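Extracellular ligand-binding receptor (Desulfitobacterium hafniense, PDB 4Q6B) binds leucine and probably delivers it, as the extracellular receptor of an amino-acid uptake system, to a membrane ABC transporter. Local coordinates at residues G14-F19 / Q67-N72; L63-A68 / I79-S84; I75-G80 / I294-A299; P89-Y94 / L99-P104; P109-T112 / H118-R121. One frame throughout, in Å; residues are numbered along the deposited sequence.

Interaction 1. Residues G14-F19 / Q67-N72; sequences GVAWPF and QAFADN. With EDO (1,2-ethanediol), chain F.
Phe69 meets Gly14 face-on: Gly14 CA lies 4.0 Å from the centroid of the Phe69 ring, 22° off its normal, which is a CH-pi contact displaced toward the rim. The pair joins helix 59-70 to strand 10-17 in the parallel beta sheet of an alpha/beta periplasmic-binding-protein lobe. At the far end of the same ring, Phe69 CZ is 3.6 Å from Val15 N, while Val15 O lies in the ring plane at the edge. Ala16 CB also approaches that edge, 4.2 Å from Phe69 CE2. The fit over the face depends on glycine, because a CB at Gly14 would fall 3.0 Å from Phe69 CE1 and clash with it. Phe69 reaches the strand with CG anti to its own carbonyl carbon (chi1 -77°), and its CB already points at the strand.

One shell out, the strand is held on both edges. Gly14 shares backbone hydrogen bonds with Ala77 and Ile79, and Val15 does so with Val51 and Ala53. Phe69 also touches Val51, Ala53 and Tyr94, placing the ring between the sheet and helix 84-97. Past the helix end, Asn72 OD1 is hydrogen-bonded to Gly74 N, and Asn72 ND2 donates to O2 of an ethanediol molecule, probably from the crystallisation liquor, at 3.2 Å with an N-H...O angle of 143°.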
# COMPACT_ATOMS: atom_id res chain seq x y z
N GLY A 14 -4.44 3.94 18.40
CA GLY A 14 -5.57 4.34 17.53
C GLY A 14 -5.46 3.75 16.12
O GLY A 14 -4.36 3.54 15.58
N VAL A 15 -6.61 3.45 15.50
CA VAL A 15 -6.59 2.97 14.11
C VAL A 15 -7.70 3.73 13.39
O VAL A 15 -8.83 3.77 13.86
CB VAL A 15 -6.87 1.45 13.98
CG1 VAL A 15 -6.74 1.03 12.51
CG2 VAL A 15 -5.91 0.61 14.94
N ALA A 16 -7.37 4.29 12.22
CA ALA A 16 -8.33 5.02 11.39
C ALA A 16 -8.37 4.32 10.03
O ALA A 16 -7.33 4.21 9.35
CB ALA A 16 -7.88 6.47 11.22
N TRP A 17 -9.56 3.82 9.62
CA TRP A 17 -9.68 3.00 8.41
C TRP A 17 -11.11 3.01 7.96
O TRP A 17 -11.98 3.27 8.77
CB TRP A 17 -9.30 1.53 8.74
CG TRP A 17 -8.96 0.66 7.56
CD1 TRP A 17 -9.72 -0.33 7.04
CD2 TRP A 17 -7.72 0.67 6.83
NE1 TRP A 17 -9.04 -0.96 5.98
CE2 TRP A 17 -7.81 -0.35 5.85
CE3 TRP A 17 -6.54 1.44 6.93
CZ2 TRP A 17 -6.75 -0.63 4.95
CZ3 TRP A 17 -5.50 1.16 6.05
CH2 TRP A 17 -5.62 0.14 5.07
N PRO A 18 -11.37 2.76 6.66
CA PRO A 18 -12.77 2.69 6.26
C PRO A 18 -13.30 1.28 6.56
O PRO A 18 -13.60 0.50 5.64
CB PRO A 18 -12.73 2.96 4.75
CG PRO A 18 -11.35 3.48 4.47
CD PRO A 18 -10.47 2.87 5.49
N PHE A 19 -13.45 0.98 7.85
CA PHE A 19 -13.76 -0.38 8.30
C PHE A 19 -15.04 -0.94 7.70
O PHE A 19 -15.08 -2.09 7.21
CB PHE A 19 -13.85 -0.45 9.83
CG PHE A 19 -12.52 -0.35 10.54
CD1 PHE A 19 -11.63 -1.43 10.50
CD2 PHE A 19 -12.18 0.79 11.25
CE1 PHE A 19 -10.41 -1.36 11.16
CE2 PHE A 19 -10.96 0.88 11.91
CZ PHE A 19 -10.06 -0.20 11.86
N GLN A 67 -7.71 14.66 14.75
CA GLN A 67 -7.70 15.59 15.86
C GLN A 67 -8.16 14.90 17.13
O GLN A 67 -7.60 15.12 18.19
CB GLN A 67 -8.59 16.82 15.57
CG GLN A 67 -8.76 17.80 16.74
CD GLN A 67 -7.45 18.20 17.43
OE1 GLN A 67 -6.36 18.05 16.86
NE2 GLN A 67 -7.56 18.70 18.67
N ALA A 68 -9.17 14.04 17.03
CA ALA A 68 -9.63 13.34 18.23
C ALA A 68 -8.55 12.42 18.79
O ALA A 68 -8.40 12.33 20.04
CB ALA A 68 -10.88 12.57 17.95
N PHE A 69 -7.86 11.69 17.93
CA PHE A 69 -6.72 10.88 18.42
C PHE A 69 -5.63 11.76 19.00
O PHE A 69 -5.08 11.50 20.09
CB PHE A 69 -6.13 10.01 17.31
CG PHE A 69 -6.94 8.79 16.99
CD1 PHE A 69 -7.68 8.16 17.98
CD2 PHE A 69 -6.97 8.29 15.70
CE1 PHE A 69 -8.39 6.96 17.69
CE2 PHE A 69 -7.69 7.11 15.39
CZ PHE A 69 -8.42 6.44 16.40
N ALA A 70 -5.24 12.80 18.26
CA ALA A 70 -4.17 13.70 18.71
C ALA A 70 -4.44 14.38 20.04
O ALA A 70 -3.50 14.67 20.80
CB ALA A 70 -3.85 14.76 17.62
N ASP A 71 -5.71 14.63 20.36
CA ASP A 71 -6.06 15.32 21.61
C ASP A 71 -6.28 14.35 22.78
O ASP A 71 -6.61 14.79 23.90
CB ASP A 71 -7.30 16.17 21.37
CG ASP A 71 -7.50 17.21 22.44
OD1 ASP A 71 -8.61 17.27 22.98
OD2 ASP A 71 -6.53 17.95 22.75
N ASN A 72 -6.07 13.06 22.54
CA ASN A 72 -6.29 12.04 23.56
C ASN A 72 -4.92 11.54 24.09
O ASN A 72 -4.21 10.84 23.39
CB ASN A 72 -7.12 10.91 22.92
CG ASN A 72 -7.44 9.78 23.87
OD1 ASN A 72 -6.90 9.71 24.99
ND2 ASN A 72 -8.31 8.86 23.43
C1 EDO F . -7.85 5.93 25.18
O1 EDO F . -7.90 6.80 26.32
C2 EDO F . -9.23 5.33 24.94
O2 EDO F . -10.02 6.23 24.17

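Interaction 2. Residues L63-A68 / I79-S84. With LEU (leucine), chain B.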
# COMPACT_ATOMS: atom_id res chain seq x y z
N LEU A 63 -10.03 13.95 9.08
CA LEU A 63 -9.42 15.05 9.84
C LEU A 63 -9.99 15.13 11.26
O LEU A 63 -9.27 15.43 12.22
CB LEU A 63 -9.59 16.40 9.13
CG LEU A 63 -8.91 16.41 7.73
CD1 LEU A 63 -9.10 17.74 7.07
CD2 LEU A 63 -7.39 16.11 7.82
N ALA A 64 -11.29 14.89 11.41
CA ALA A 64 -11.92 14.91 12.75
C ALA A 64 -11.38 13.79 13.63
O ALA A 64 -11.14 13.99 14.84
CB ALA A 64 -13.43 14.78 12.60
N ILE A 65 -11.21 12.60 13.05
CA ILE A 65 -10.64 11.46 13.75
C ILE A 65 -9.21 11.78 14.14
O ILE A 65 -8.78 11.49 15.31
CB ILE A 65 -10.72 10.20 12.85
CG1 ILE A 65 -12.19 9.71 12.81
CG2 ILE A 65 -9.77 9.07 13.31
CD1 ILE A 65 -12.48 8.62 11.75
N ALA A 66 -8.46 12.41 13.23
CA ALA A 66 -7.03 12.67 13.51
C ALA A 66 -6.91 13.59 14.73
O ALA A 66 -6.09 13.32 15.64
CB ALA A 66 -6.31 13.30 12.25
N GLN A 67 -7.71 14.66 14.75
CA GLN A 67 -7.70 15.59 15.86
C GLN A 67 -8.16 14.90 17.13
O GLN A 67 -7.60 15.12 18.19
CB GLN A 67 -8.59 16.82 15.57
CG GLN A 67 -8.76 17.80 16.74
CD GLN A 67 -7.45 18.20 17.43
OE1 GLN A 67 -6.36 18.05 16.86
NE2 GLN A 67 -7.56 18.70 18.67
N ALA A 68 -9.17 14.04 17.03
CA ALA A 68 -9.63 13.34 18.23
C ALA A 68 -8.55 12.42 18.79
O ALA A 68 -8.40 12.33 20.04
CB ALA A 68 -10.88 12.57 17.95
N ILE A 79 -2.39 3.99 13.60
CA ILE A 79 -2.25 3.21 12.36
C ILE A 79 -3.31 3.75 11.42
O ILE A 79 -4.49 3.76 11.75
CB ILE A 79 -2.50 1.69 12.59
CG1 ILE A 79 -1.35 1.14 13.43
CG2 ILE A 79 -2.45 0.94 11.24
CD1 ILE A 79 -1.56 -0.29 13.86
N GLY A 80 -2.88 4.26 10.27
CA GLY A 80 -3.80 4.79 9.27
C GLY A 80 -3.08 5.89 8.48
O GLY A 80 -1.88 6.05 8.66
N HIS A 81 -3.79 6.59 7.57
CA HIS A 81 -5.13 6.21 7.10
C HIS A 81 -4.92 5.35 5.83
O HIS A 81 -3.78 4.98 5.50
CB HIS A 81 -5.97 7.47 6.80
CG HIS A 81 -6.26 8.30 8.02
ND1 HIS A 81 -7.55 8.67 8.36
CD2 HIS A 81 -5.46 8.82 8.97
CE1 HIS A 81 -7.52 9.38 9.48
NE2 HIS A 81 -6.26 9.49 9.87
N ARG A 82 -5.99 5.03 5.11
CA ARG A 82 -5.84 4.15 3.93
C ARG A 82 -5.54 4.99 2.71
O ARG A 82 -4.52 4.79 2.02
CB ARG A 82 -7.14 3.39 3.67
CG ARG A 82 -7.01 2.34 2.55
CD ARG A 82 -8.35 1.58 2.39
NE ARG A 82 -8.34 0.52 1.37
CZ ARG A 82 -8.78 0.67 0.13
NH1 ARG A 82 -8.74 -0.36 -0.71
NH2 ARG A 82 -9.26 1.85 -0.27
N ASN A 83 -6.38 5.98 2.46
CA ASN A 83 -6.27 6.73 1.21
C ASN A 83 -5.24 7.83 1.36
O ASN A 83 -5.26 8.56 2.37
CB ASN A 83 -7.62 7.42 0.86
CG ASN A 83 -8.74 6.41 0.69
OD1 ASN A 83 -9.34 6.00 1.68
ND2 ASN A 83 -9.00 5.98 -0.55
N SER A 84 -4.35 7.98 0.39
CA SER A 84 -3.37 9.08 0.50
C SER A 84 -3.99 10.48 0.59
O SER A 84 -3.44 11.35 1.28
CB SER A 84 -2.37 9.03 -0.67
OG SER A 84 -1.57 7.87 -0.61
N LEU B . -2.65 3.11 -2.27
CA LEU B . -3.92 3.85 -2.21
C LEU B . -3.68 5.29 -1.79
O LEU B . -4.60 6.10 -1.77
CB LEU B . -4.87 3.16 -1.23
CG LEU B . -5.19 1.83 -1.92
CD1 LEU B . -5.03 0.68 -0.96
CD2 LEU B . -6.55 1.79 -2.60
OXT LEU B . -2.53 5.65 -1.50
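Ser84 OG is gripped by two groups: it donates to OXT of the bound leucine at 2.6 Å, the shorter of the two bonds from Ser84 to the ligand, and is also hydrogen-bonded to Ser108 N. In this periplasmic-binding-protein fold the loop leaving strand 75-79 thus delivers the start of helix 84-97 to the ligand carboxylate. Ser84 N gives the other carboxylate oxygen, leucine O, a nearly straight bond of 2.9 Å (170°). Both donors face the carboxylate because Ser84 OG sits beside its own backbone N, chi1 -66°. The positive end of the helix probably stabilises the negative charge further.

The leucine side chain is met from another direction. With its chain extended from CG to NE, Arg82 lays one face of its guanidinium against the ligand methyls, Arg82 NH2 being 3.6 Å from leucine CD2. Thr107 N, Ala105 O and Asn231 OD1 are also hydrogen-bonded to the ligand.

Behind the pocket the loop backs onto helix 59-70 through His81, which follows a cis peptide bond from Gly80. The imidazole is tied at both nitrogens, ND1 to Asp55 OD2 and NE2 to Tyr94 OH. Against segment 63-68 it makes two loose, oblique contacts: Ile65 CG2 lies 4.5 Å from His81 CE1, and Ala66 CB is equally far from His81 NE2.

Interaction 3. Residues I75-G80 / I294-A299; sequences IQAVIG and ILLAEA
Within 294-299, Leu296 alone touches segment 75-80, and its CA comes nearest the strand, 7.7 Å from Ala77 CA. Taken in order, Ile294 lies on the side of the helix that meets Ala33 and Ile37 of helix 26-39. Two residues on, Leu296 turns its CB toward the strand. Its CG is anti to the carbonyl carbon, chi1 -69°, and its two methyls divide the work: Leu296 CD1 sits 3.6 Å from Ile79 CG1 and 3.9 Å from Ile79 CD1, whereas Leu296 CD2 rests 4.1 Å from Ala77 CB. The Ile79 and Leu296 side chains run past each other in opposite directions, so that they overlap along their flanks. Ala77 and Ile79 meet the helix, while the CB of the intervening Val78 points away, the alternation expected of a strand. Farther along, Ala297 returns to Ile37, and Ala299 packs on Leu311 and Leu315 of helix 311-317.

The helix belongs to a late part of the chain, more than 200 residues beyond the strand, and covers the sheet of the early part. This is consistent with the periplasmic-binding-protein architecture, in which the chain passes to the second lobe and returns. The closest contacts are all between methyl and methylene groups, and the interface buries 123 Å² without a polar bond, so its cohesion rests on hydrophobic burial and the fit of shapes.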
# COMPACT_ATOMS: atom_id res chain seq x y z
N ILE A 75 -3.64 7.85 23.62
CA ILE A 75 -3.27 7.23 22.35
C ILE A 75 -1.74 7.29 22.15
O ILE A 75 -1.17 8.41 22.13
CB ILE A 75 -4.00 7.96 21.20
CG1 ILE A 75 -5.53 7.86 21.39
CG2 ILE A 75 -3.62 7.39 19.85
CD1 ILE A 75 -6.09 6.44 21.14
N GLN A 76 -1.10 6.11 22.01
CA GLN A 76 0.38 6.05 21.98
C GLN A 76 0.91 6.23 20.58
O GLN A 76 2.07 6.65 20.41
CB GLN A 76 0.88 4.69 22.51
CG GLN A 76 0.37 4.35 23.95
CD GLN A 76 0.94 5.21 25.09
OE1 GLN A 76 1.91 5.95 24.92
NE2 GLN A 76 0.32 5.11 26.28
N ALA A 77 0.08 5.90 19.60
CA ALA A 77 0.41 5.94 18.16
C ALA A 77 -0.89 5.69 17.40
O ALA A 77 -1.89 5.22 17.97
CB ALA A 77 1.44 4.87 17.81
N VAL A 78 -0.89 6.02 16.11
CA VAL A 78 -2.01 5.75 15.20
C VAL A 78 -1.57 4.98 13.96
O VAL A 78 -0.55 5.30 13.33
CB VAL A 78 -2.69 7.10 14.78
CG1 VAL A 78 -3.83 6.92 13.71
CG2 VAL A 78 -3.21 7.77 16.02
N ILE A 79 -2.39 3.99 13.60
CA ILE A 79 -2.25 3.21 12.36
C ILE A 79 -3.31 3.75 11.42
O ILE A 79 -4.49 3.76 11.75
CB ILE A 79 -2.50 1.69 12.59
CG1 ILE A 79 -1.35 1.14 13.43
CG2 ILE A 79 -2.45 0.94 11.24
CD1 ILE A 79 -1.56 -0.29 13.86
N GLY A 80 -2.88 4.26 10.27
CA GLY A 80 -3.80 4.79 9.27
C GLY A 80 -3.08 5.89 8.48
O GLY A 80 -1.88 6.05 8.66
N ILE A 294 2.81 -5.09 15.15
CA ILE A 294 3.96 -5.75 15.77
C ILE A 294 5.13 -4.75 15.86
O ILE A 294 5.85 -4.71 16.89
CB ILE A 294 4.40 -7.01 15.01
CG1 ILE A 294 3.29 -8.09 14.99
CG2 ILE A 294 5.65 -7.62 15.68
CD1 ILE A 294 2.81 -8.52 16.34
N LEU A 295 5.32 -3.97 14.79
CA LEU A 295 6.38 -2.96 14.71
C LEU A 295 6.19 -1.93 15.82
O LEU A 295 7.10 -1.65 16.60
CB LEU A 295 6.33 -2.23 13.35
CG LEU A 295 7.04 -2.72 12.07
CD1 LEU A 295 6.27 -2.40 10.77
CD2 LEU A 295 8.44 -2.12 12.01
N LEU A 296 4.98 -1.40 15.93
CA LEU A 296 4.72 -0.35 16.94
C LEU A 296 4.89 -0.90 18.36
O LEU A 296 5.41 -0.23 19.28
CB LEU A 296 3.34 0.26 16.81
CG LEU A 296 3.15 1.10 15.56
CD1 LEU A 296 1.65 1.42 15.38
CD2 LEU A 296 3.94 2.40 15.68
N ALA A 297 4.48 -2.14 18.57
CA ALA A 297 4.61 -2.70 19.92
C ALA A 297 6.07 -2.88 20.28
O ALA A 297 6.47 -2.60 21.43
CB ALA A 297 3.81 -4.03 20.05
N GLU A 298 6.88 -3.30 19.31
CA GLU A 298 8.31 -3.47 19.58
C GLU A 298 8.91 -2.10 19.92
O GLU A 298 9.64 -1.99 20.90
CB GLU A 298 9.01 -4.11 18.37
CG GLU A 298 10.41 -4.56 18.62
CD GLU A 298 10.78 -5.77 17.78
OE1 GLU A 298 9.94 -6.70 17.65
OE2 GLU A 298 11.90 -5.78 17.22
N ALA A 299 8.58 -1.06 19.15
CA ALA A 299 9.15 0.27 19.46
C ALA A 299 8.64 0.78 20.80
O ALA A 299 9.40 1.39 21.59
CB ALA A 299 8.84 1.27 18.37

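Interaction 4. Residues P89-Y94 / L99-P104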
# COMPACT_ATOMS: atom_id res chain seq x y z
N PRO A 89 -3.10 15.12 4.44
CA PRO A 89 -3.44 16.23 5.36
C PRO A 89 -3.58 15.79 6.82
O PRO A 89 -3.21 16.58 7.73
CB PRO A 89 -4.77 16.76 4.82
CG PRO A 89 -5.30 15.69 3.96
CD PRO A 89 -4.14 14.89 3.41
N ALA A 90 -4.09 14.58 7.07
CA ALA A 90 -4.21 14.14 8.47
C ALA A 90 -2.84 14.06 9.15
O ALA A 90 -2.71 14.38 10.32
CB ALA A 90 -4.90 12.76 8.58
N ALA A 91 -1.82 13.64 8.40
CA ALA A 91 -0.44 13.61 8.91
C ALA A 91 0.03 14.96 9.44
O ALA A 91 0.91 14.99 10.34
CB ALA A 91 0.52 13.18 7.78
N SER A 92 -0.53 16.07 8.95
CA SER A 92 -0.10 17.38 9.47
C SER A 92 -0.54 17.51 10.94
O SER A 92 0.19 18.06 11.77
CB SER A 92 -0.67 18.53 8.63
OG SER A 92 -0.27 19.80 9.20
N ILE A 93 -1.76 17.06 11.23
CA ILE A 93 -2.30 17.08 12.57
C ILE A 93 -1.49 16.15 13.47
O ILE A 93 -1.12 16.50 14.59
CB ILE A 93 -3.79 16.66 12.57
CG1 ILE A 93 -4.64 17.71 11.82
CG2 ILE A 93 -4.32 16.46 14.03
CD1 ILE A 93 -6.10 17.28 11.65
N TYR A 94 -1.22 14.92 13.02
CA TYR A 94 -0.43 14.01 13.84
C TYR A 94 0.97 14.54 14.05
O TYR A 94 1.47 14.52 15.18
CB TYR A 94 -0.39 12.66 13.15
CG TYR A 94 -1.74 11.98 13.02
CD1 TYR A 94 -2.51 11.66 14.16
CD2 TYR A 94 -2.23 11.61 11.77
CE1 TYR A 94 -3.75 11.03 14.04
CE2 TYR A 94 -3.43 10.92 11.65
CZ TYR A 94 -4.19 10.64 12.79
OH TYR A 94 -5.40 10.00 12.62
N LEU A 99 2.60 12.83 17.43
CA LEU A 99 2.04 11.48 17.55
C LEU A 99 2.31 10.71 16.28
O LEU A 99 2.00 11.20 15.19
CB LEU A 99 0.53 11.61 17.77
CG LEU A 99 -0.30 10.34 17.99
CD1 LEU A 99 0.21 9.65 19.27
CD2 LEU A 99 -1.76 10.76 18.14
N VAL A 100 2.89 9.51 16.41
CA VAL A 100 3.15 8.68 15.24
C VAL A 100 1.90 8.32 14.47
O VAL A 100 0.88 7.92 15.04
CB VAL A 100 3.90 7.39 15.62
CG1 VAL A 100 3.80 6.29 14.50
CG2 VAL A 100 5.35 7.72 15.91
N MSE A 101 1.97 8.52 13.15
CA MSE A 101 0.96 8.01 12.25
C MSE A 101 1.66 7.01 11.35
O MSE A 101 2.66 7.35 10.73
CB MSE A 101 0.38 9.12 11.37
CG MSE A 101 -0.87 8.66 10.64
SE MSE A 101 -1.23 9.70 9.00
CE MSE A 101 0.06 8.75 7.89
N LEU A 102 1.21 5.76 11.33
CA LEU A 102 1.91 4.73 10.51
C LEU A 102 0.89 4.19 9.53
O LEU A 102 -0.06 3.53 9.96
CB LEU A 102 2.47 3.63 11.41
CG LEU A 102 3.06 2.39 10.73
CD1 LEU A 102 4.26 2.74 9.90
CD2 LEU A 102 3.52 1.37 11.81
N SER A 103 1.04 4.49 8.24
CA SER A 103 0.07 4.05 7.26
C SER A 103 0.42 2.74 6.61
O SER A 103 1.49 2.55 6.07
CB SER A 103 -0.17 5.08 6.15
OG SER A 103 -1.13 4.60 5.24
N PRO A 104 -0.61 1.80 6.70
CA PRO A 104 -0.32 0.55 6.00
C PRO A 104 -0.89 0.50 4.59
O PRO A 104 -0.96 -0.57 4.03
CB PRO A 104 -1.00 -0.49 6.88
CG PRO A 104 -2.26 0.15 7.27
CD PRO A 104 -1.97 1.61 7.42
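Leu99 N donates to Tyr94 O at 3.0 Å with an N-H...O angle of 173°, joining the last turn of helix 84-97 to the chain that enters strand 101-103. Beside this bond Tyr94 CB lies 3.5 Å from Leu99 O. The tyrosine ring then has partners at two of its corners: Leu99 CD2 comes within 4.1 Å of Tyr94 CD1, and Met101 CG approaches Tyr94 CD2 at 3.4 Å. Met101, present as selenomethionine, crosses the tyrosine at about a right angle. Helix 84-97 and strand 101-103 close the beta-alpha-beta unit that begins with strand 75-79, and these side chains fill the layer between helix and sheet. The selenium makes a Met-aromatic contact, 4.6 Å from the centroid of the Tyr94 ring and 66° off its normal, an oblique approach. Replacing Tyr94 with an alanine would probably open a gap beside Met101 and Leu99 and would leave His81 NE2 without its hydroxyl partner. In Met101, CG anti to the backbone N (chi1 -168°) and a roughly extended chi2 carry the selenium toward the helix, where it lies 4.1 Å from Ala91 CB.

Interaction 5. Residues P109-T112 / H118-R121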
# COMPACT_ATOMS: atom_id res chain seq x y z
N PRO A 109 3.94 9.22 -3.07
CA PRO A 109 5.24 9.79 -2.71
C PRO A 109 5.16 11.09 -1.90
O PRO A 109 6.04 11.37 -1.07
CB PRO A 109 5.89 10.04 -4.07
CG PRO A 109 5.30 8.95 -4.97
CD PRO A 109 3.85 8.82 -4.49
N ASP A 110 4.09 11.86 -2.08
CA ASP A 110 3.97 13.15 -1.44
C ASP A 110 3.83 13.06 0.11
O ASP A 110 4.04 14.06 0.83
CB ASP A 110 2.76 13.88 -2.04
CG ASP A 110 2.68 15.31 -1.60
OD1 ASP A 110 3.65 16.08 -1.86
OD2 ASP A 110 1.66 15.66 -0.98
N LEU A 111 3.43 11.89 0.61
CA LEU A 111 3.24 11.71 2.04
C LEU A 111 4.52 12.08 2.78
O LEU A 111 4.47 12.67 3.88
CB LEU A 111 2.78 10.28 2.35
CG LEU A 111 2.59 10.02 3.85
CD1 LEU A 111 1.45 10.88 4.37
CD2 LEU A 111 2.31 8.50 4.07
N THR A 112 5.67 11.77 2.18
CA THR A 112 6.94 11.95 2.91
C THR A 112 7.73 13.13 2.37
O THR A 112 8.94 13.26 2.61
CB THR A 112 7.78 10.65 2.87
OG1 THR A 112 7.89 10.20 1.52
CG2 THR A 112 7.10 9.56 3.67
N HIS A 118 6.98 12.54 12.34
CA HIS A 118 6.27 11.50 13.10
C HIS A 118 5.45 10.58 12.20
O HIS A 118 4.55 9.85 12.64
CB HIS A 118 5.37 12.17 14.14
CG HIS A 118 6.13 12.98 15.13
ND1 HIS A 118 6.79 12.40 16.20
CD2 HIS A 118 6.39 14.31 15.20
CE1 HIS A 118 7.41 13.34 16.89
NE2 HIS A 118 7.18 14.51 16.32
N VAL A 119 5.72 10.68 10.93
CA VAL A 119 4.79 10.11 9.93
C VAL A 119 5.51 9.03 9.12
O VAL A 119 6.59 9.26 8.58
CB VAL A 119 4.29 11.24 9.00
CG1 VAL A 119 3.46 10.70 7.85
CG2 VAL A 119 3.49 12.28 9.78
N PHE A 120 4.89 7.86 9.02
CA PHE A 120 5.57 6.67 8.44
C PHE A 120 4.61 5.89 7.57
O PHE A 120 3.42 6.06 7.69
CB PHE A 120 6.04 5.73 9.56
CG PHE A 120 7.08 6.34 10.48
CD1 PHE A 120 8.42 6.11 10.26
CD2 PHE A 120 6.70 7.19 11.54
CE1 PHE A 120 9.39 6.67 11.09
CE2 PHE A 120 7.66 7.73 12.40
CZ PHE A 120 9.01 7.46 12.17
N ARG A 121 5.12 5.03 6.70
CA ARG A 121 4.27 3.97 6.12
C ARG A 121 5.07 2.73 6.13
O ARG A 121 6.29 2.82 6.08
CB ARG A 121 3.86 4.31 4.70
CG ARG A 121 5.01 4.74 3.82
CD ARG A 121 4.56 4.78 2.34
NE ARG A 121 5.35 5.82 1.67
CZ ARG A 121 4.83 6.82 0.99
NH1 ARG A 121 5.62 7.77 0.49
NH2 ARG A 121 3.51 6.89 0.81
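Apolar contact joins Leu111 to Val119: Leu111 CD1 lies 4.0 Å from Val119 CG1, and Leu111 CG is 4.1 Å from the same methyl. Both side chains point between the 3-10 turn 109-111 and strand 119-121, an outermost strand of the parallel sheet.

A second kind of contact sets carbon against the Arg121 guanidinium. Leu111 CD2 stands over one face, 3.8 Å from Arg121 NH2, and Pro109 CA is 3.8 Å from Arg121 NH1. The arginine reaches back over the turn because its CG lies between backbone N and carbonyl carbon, chi1 48°, with the chain extended from there to NE.

Polar bonds fix the charged end. Arg121 NH1 forms a salt bridge with Asp335 OD1, the other oxygen of that carboxylate being bonded to Thr112 OG1, while Arg121 NH2 is hydrogen-bonded to Ser106 O and Ser108 O. With a leucine in place of Arg121, the Asp335 carboxylate would probably lose its charge partner and those two carbonyls their donor. Ser106 lines the leucine pocket and Arg121 comes about 7 Å from the ligand (nearest atoms), consistent with a second-shell position; a methyl covers one guanidinium face and the oxygens probably offset its charge.

How the interactions relate
All five contacts lie in the core of one lobe and follow its parallel sheet from strand 10-17 to strand 119-121. Interactions 1 and 2 both use helix 59-70, and interactions 2 and 3 share Ile79 and Gly80 where strand 75-79 runs out toward the pocket. Interactions 1 and 3 lie on opposite faces of the sheet, and neither has a hydrogen bond across its segments: interaction 3 is purely aliphatic, interaction 1 sets a ring against strand backbone. Interaction 4 adds a backbone bond to its apolar layer. Polarity rises toward the ligand: interaction 2 touches leucine directly, and interaction 5 ties the pocket residue Ser106 to Arg121, whose charge meets Asp335. Strand pairing links the series, as Val78 O to Leu102 N illustrates.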